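Local coordinates for protein mannan endo-1,4-beta-mannosidase (Cryptopygus antarcticus, PDB 4OOU) that hydrolyses internal beta-1,4-mannosidic linkages in mannans, galactomannans and glucomannans, as a secreted family 5 endo-mannanase, at residues 44-49 with 81-86. Residues are numbered along the deposited sequence; the frame is centred on the assembly and turned at random.
Sequences FAWRSY and RVWVHV
F44 and A45, in the loop after strand 35-43, hydrogen-bond to R81 and W83 of strand 79-86: F44 N donates to R81 O at 2.9 Å, and W83 N to A45 O, also at 2.9 Å. R81 pairs with V42 and F44 in the regular parallel way, but W83 N then takes A45 O where F44 O would be expected, so the register slips by one residue at the cis peptide between F44 and A45. F44 also has a backbone bond with N344, whose ND2 donates to W46 O, and V82 is paired to I128 and V130 on strand 126-133. The side chains meet through apolar contacts. The A45 methyl sits over one face of the W83 indole, 3.6 Å from the centroid of the five-membered ring, a CH-pi contact. W46 meets the same face further along, turning its CZ3 edge onto the six-membered ring of W83 with the planes at 60°; a chi1 of 57°, which places CG between backbone N and carbonyl carbon, swings the indole there. Y49 in turn lies with CD1 over the centre of the W46 ring, while V86 CG1 presses on a face of the phenol, 3.3 Å from CZ. The Y49 hydroxyl is hydrogen-bonded to E87 OE1 and N133 OD1. R81 NH1 lies at the W83 ring edge, in plane; the guanidinium is engaged by salt bridges to E177 and to E312, the probable nucleophile, and by hydrogen bonds to N43 and N180. Replacing W83, a substrate-binding residue, with an alanine would probably leave the A45 methyl and the W46 edge facing a gap, with W46 freer to turn. The chemistry is consistent with W83 being held in orientation by A45 and W46, beside the charged active-site network at the catalytic end of the TIM barrel.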
ATOM      1  N   PHE A  44       7.874   3.298   5.981  1.00 34.27           N
ATOM      2  CA  PHE A  44       8.323   4.047   7.148  1.00 35.41           C
ATOM      3  C   PHE A  44       8.058   3.240   8.407  1.00 34.78           C
ATOM      4  O   PHE A  44       9.004   3.025   9.206  1.00 35.09           O
ATOM      5  CB  PHE A  44       7.780   5.478   7.233  1.00 37.04           C
ATOM      6  CG  PHE A  44       8.463   6.466   6.293  1.00 41.22           C
ATOM      7  CD1 PHE A  44       9.753   6.250   5.794  1.00 41.88           C
ATOM      8  CD2 PHE A  44       7.812   7.649   5.927  1.00 43.66           C
ATOM      9  CE1 PHE A  44      10.363   7.171   4.936  1.00 41.38           C
ATOM     10  CE2 PHE A  44       8.426   8.576   5.086  1.00 42.65           C
ATOM     11  CZ  PHE A  44       9.702   8.329   4.589  1.00 42.67           C
ATOM     12  N   ALA A  45       6.828   2.776   8.630  1.00 32.70           N
ATOM     13  CA  ALA A  45       5.581   3.143   7.937  1.00 32.31           C
ATOM     14  C   ALA A  45       4.906   4.267   8.715  1.00 31.67           C
ATOM     15  O   ALA A  45       3.842   4.755   8.323  1.00 27.45           O
ATOM     16  CB  ALA A  45       4.637   1.939   7.869  1.00 31.18           C
ATOM     17  N   TRP A  46       5.504   4.629   9.852  1.00 31.24           N
ATOM     18  CA  TRP A  46       5.057   5.766  10.639  1.00 31.65           C
ATOM     19  C   TRP A  46       6.222   6.268  11.491  1.00 31.32           C
ATOM     20  O   TRP A  46       7.301   5.695  11.497  1.00 30.43           O
ATOM     21  CB  TRP A  46       3.861   5.368  11.497  1.00 33.48           C
ATOM     22  CG  TRP A  46       4.157   4.229  12.395  1.00 35.66           C
ATOM     23  CD1 TRP A  46       4.801   4.287  13.595  1.00 37.41           C
ATOM     24  CD2 TRP A  46       3.862   2.853  12.161  1.00 37.91           C
ATOM     25  NE1 TRP A  46       4.909   3.033  14.134  1.00 39.10           N
ATOM     26  CE2 TRP A  46       4.338   2.128  13.278  1.00 38.55           C
ATOM     27  CE3 TRP A  46       3.228   2.152  11.122  1.00 39.40           C
ATOM     28  CZ2 TRP A  46       4.213   0.729  13.385  1.00 36.40           C
ATOM     29  CZ3 TRP A  46       3.083   0.753  11.243  1.00 38.60           C
ATOM     30  CH2 TRP A  46       3.575   0.068  12.376  1.00 37.56           C
ATOM     31  N   ARG A  47       6.018   7.376  12.162  1.00 34.10           N
ATOM     32  CA  ARG A  47       6.935   7.819  13.203  1.00 37.83           C
ATOM     33  C   ARG A  47       6.147   7.650  14.504  1.00 34.71           C
ATOM     34  O   ARG A  47       6.542   6.914  15.400  1.00 35.66           O
ATOM     35  CB  ARG A  47       7.354   9.266  12.902  1.00 39.95           C
ATOM     36  CG  ARG A  47       7.894  10.080  14.063  1.00 43.40           C
ATOM     37  CD  ARG A  47       9.118   9.470  14.713  1.00 46.19           C
ATOM     38  NE  ARG A  47       9.964  10.403  15.493  1.00 58.23           N
ATOM     39  CZ  ARG A  47       9.572  11.486  16.196  1.00 66.99           C
ATOM     40  NH1 ARG A  47       8.294  11.900  16.305  1.00 65.58           N
ATOM     41  NH2 ARG A  47      10.505  12.190  16.819  1.00 67.31           N
ATOM     42  N   SER A  48       4.992   8.296  14.537  1.00 32.32           N
ATOM     43  CA  SER A  48       3.966   8.057  15.526  1.00 33.85           C
ATOM     44  C   SER A  48       2.708   7.385  14.936  1.00 34.05           C
ATOM     45  O   SER A  48       2.065   7.939  14.023  1.00 34.93           O
ATOM     46  CB  SER A  48       3.587   9.379  16.178  1.00 31.96           C
ATOM     47  OG  SER A  48       4.723   9.972  16.748  1.00 28.69           O
ATOM     48  N   TYR A  49       2.356   6.220  15.495  1.00 32.76           N
ATOM     49  CA  TYR A  49       1.415   5.270  14.855  1.00 33.42           C
ATOM     50  C   TYR A  49       0.016   5.785  14.742  1.00 31.15           C
ATOM     51  O   TYR A  49      -0.739   5.700  15.678  1.00 34.45           O
ATOM     52  CB  TYR A  49       1.416   3.941  15.641  1.00 35.23           C
ATOM     53  CG  TYR A  49       0.477   2.837  15.154  1.00 35.46           C
ATOM     54  CD1 TYR A  49       0.706   2.155  13.942  1.00 33.39           C
ATOM     55  CD2 TYR A  49      -0.607   2.428  15.938  1.00 33.27           C
ATOM     56  CE1 TYR A  49      -0.146   1.126  13.518  1.00 35.48           C
ATOM     57  CE2 TYR A  49      -1.435   1.391  15.529  1.00 34.66           C
ATOM     58  CZ  TYR A  49      -1.225   0.744  14.321  1.00 34.87           C
ATOM     59  OH  TYR A  49      -2.098  -0.276  13.931  1.00 34.60           O
ATOM     60  N   ARG A  81       6.355   4.002   1.554  1.00 35.98           N
ATOM     61  CA  ARG A  81       4.971   3.670   1.912  1.00 34.52           C
ATOM     62  C   ARG A  81       4.757   4.157   3.360  1.00 37.65           C
ATOM     63  O   ARG A  81       5.554   3.853   4.283  1.00 30.65           O
ATOM     64  CB  ARG A  81       4.765   2.174   1.801  1.00 33.62           C
ATOM     65  CG  ARG A  81       3.356   1.630   1.967  1.00 33.27           C
ATOM     66  CD  ARG A  81       3.412   0.120   1.865  1.00 29.72           C
ATOM     67  NE  ARG A  81       2.127  -0.530   2.029  1.00 30.24           N
ATOM     68  CZ  ARG A  81       1.789  -1.359   3.014  1.00 29.36           C
ATOM     69  NH1 ARG A  81       2.643  -1.659   4.003  1.00 28.81           N
ATOM     70  NH2 ARG A  81       0.586  -1.919   2.998  1.00 25.56           N
ATOM     71  N   VAL A  82       3.693   4.940   3.547  1.00 37.79           N
ATOM     72  CA  VAL A  82       3.483   5.603   4.814  1.00 37.91           C
ATOM     73  C   VAL A  82       2.006   5.658   5.141  1.00 35.99           C
ATOM     74  O   VAL A  82       1.189   5.909   4.277  1.00 33.76           O
ATOM     75  CB  VAL A  82       4.113   7.007   4.801  1.00 42.15           C
ATOM     76  CG1 VAL A  82       3.684   7.779   3.580  1.00 40.64           C
ATOM     77  CG2 VAL A  82       3.783   7.776   6.085  1.00 45.81           C
ATOM     78  N   TRP A  83       1.698   5.398   6.412  1.00 35.87           N
ATOM     79  CA  TRP A  83       0.353   5.110   6.880  1.00 35.59           C
ATOM     80  C   TRP A  83      -0.337   6.385   7.381  1.00 36.28           C
ATOM     81  O   TRP A  83       0.310   7.241   7.986  1.00 38.33           O
ATOM     82  CB  TRP A  83       0.439   4.063   7.993  1.00 34.58           C
ATOM     83  CG  TRP A  83       0.799   2.659   7.551  1.00 35.51           C
ATOM     84  CD1 TRP A  83       1.517   2.281   6.450  1.00 33.18           C
ATOM     85  CD2 TRP A  83       0.463   1.453   8.225  1.00 34.26           C
ATOM     86  NE1 TRP A  83       1.616   0.923   6.390  1.00 31.13           N
ATOM     87  CE2 TRP A  83       0.984   0.393   7.472  1.00 33.56           C
ATOM     88  CE3 TRP A  83      -0.242   1.169   9.391  1.00 36.54           C
ATOM     89  CZ2 TRP A  83       0.815  -0.918   7.839  1.00 36.06           C
ATOM     90  CZ3 TRP A  83      -0.412  -0.132   9.757  1.00 35.10           C
ATOM     91  CH2 TRP A  83       0.111  -1.163   8.991  1.00 34.51           C
ATOM     92  N   VAL A  84      -1.646   6.499   7.129  1.00 36.32           N
ATOM     93  CA  VAL A  84      -2.420   7.717   7.447  1.00 34.90           C
ATOM     94  C   VAL A  84      -3.518   7.560   8.526  1.00 34.13           C
ATOM     95  O   VAL A  84      -3.284   7.894   9.697  1.00 36.54           O
ATOM     96  CB  VAL A  84      -3.004   8.392   6.173  1.00 35.60           C
ATOM     97  CG1 VAL A  84      -3.485   9.810   6.508  1.00 34.33           C
ATOM     98  CG2 VAL A  84      -1.951   8.449   5.075  1.00 35.61           C
ATOM     99  N   HIS A  85      -4.721   7.119   8.174  1.00 32.50           N
ATOM    100  CA  HIS A  85      -5.735   7.005   9.223  1.00 33.13           C
ATOM    101  C   HIS A  85      -5.336   5.939  10.272  1.00 31.76           C
ATOM    102  O   HIS A  85      -5.430   6.186  11.490  1.00 30.33           O
ATOM    103  CB  HIS A  85      -7.113   6.684   8.662  1.00 33.26           C
ATOM    104  CG  HIS A  85      -7.534   7.591   7.564  1.00 31.98           C
ATOM    105  ND1 HIS A  85      -7.155   8.914   7.513  1.00 33.62           N
ATOM    106  CD2 HIS A  85      -8.302   7.371   6.474  1.00 30.98           C
ATOM    107  CE1 HIS A  85      -7.644   9.465   6.414  1.00 31.68           C
ATOM    108  NE2 HIS A  85      -8.355   8.552   5.776  1.00 31.08           N
ATOM    109  N   VAL A  86      -4.876   4.786   9.788  1.00 30.62           N
ATOM    110  CA  VAL A  86      -4.449   3.671  10.662  1.00 33.51           C
ATOM    111  C   VAL A  86      -5.653   3.105  11.423  1.00 31.43           C
ATOM    112  O   VAL A  86      -6.423   2.346  10.839  1.00 34.11           O
ATOM    113  CB  VAL A  86      -3.262   4.060  11.587  1.00 36.21           C
ATOM    114  CG1 VAL A  86      -2.698   2.858  12.329  1.00 36.47           C
ATOM    115  CG2 VAL A  86      -2.151   4.711  10.765  1.00 38.60           C
TER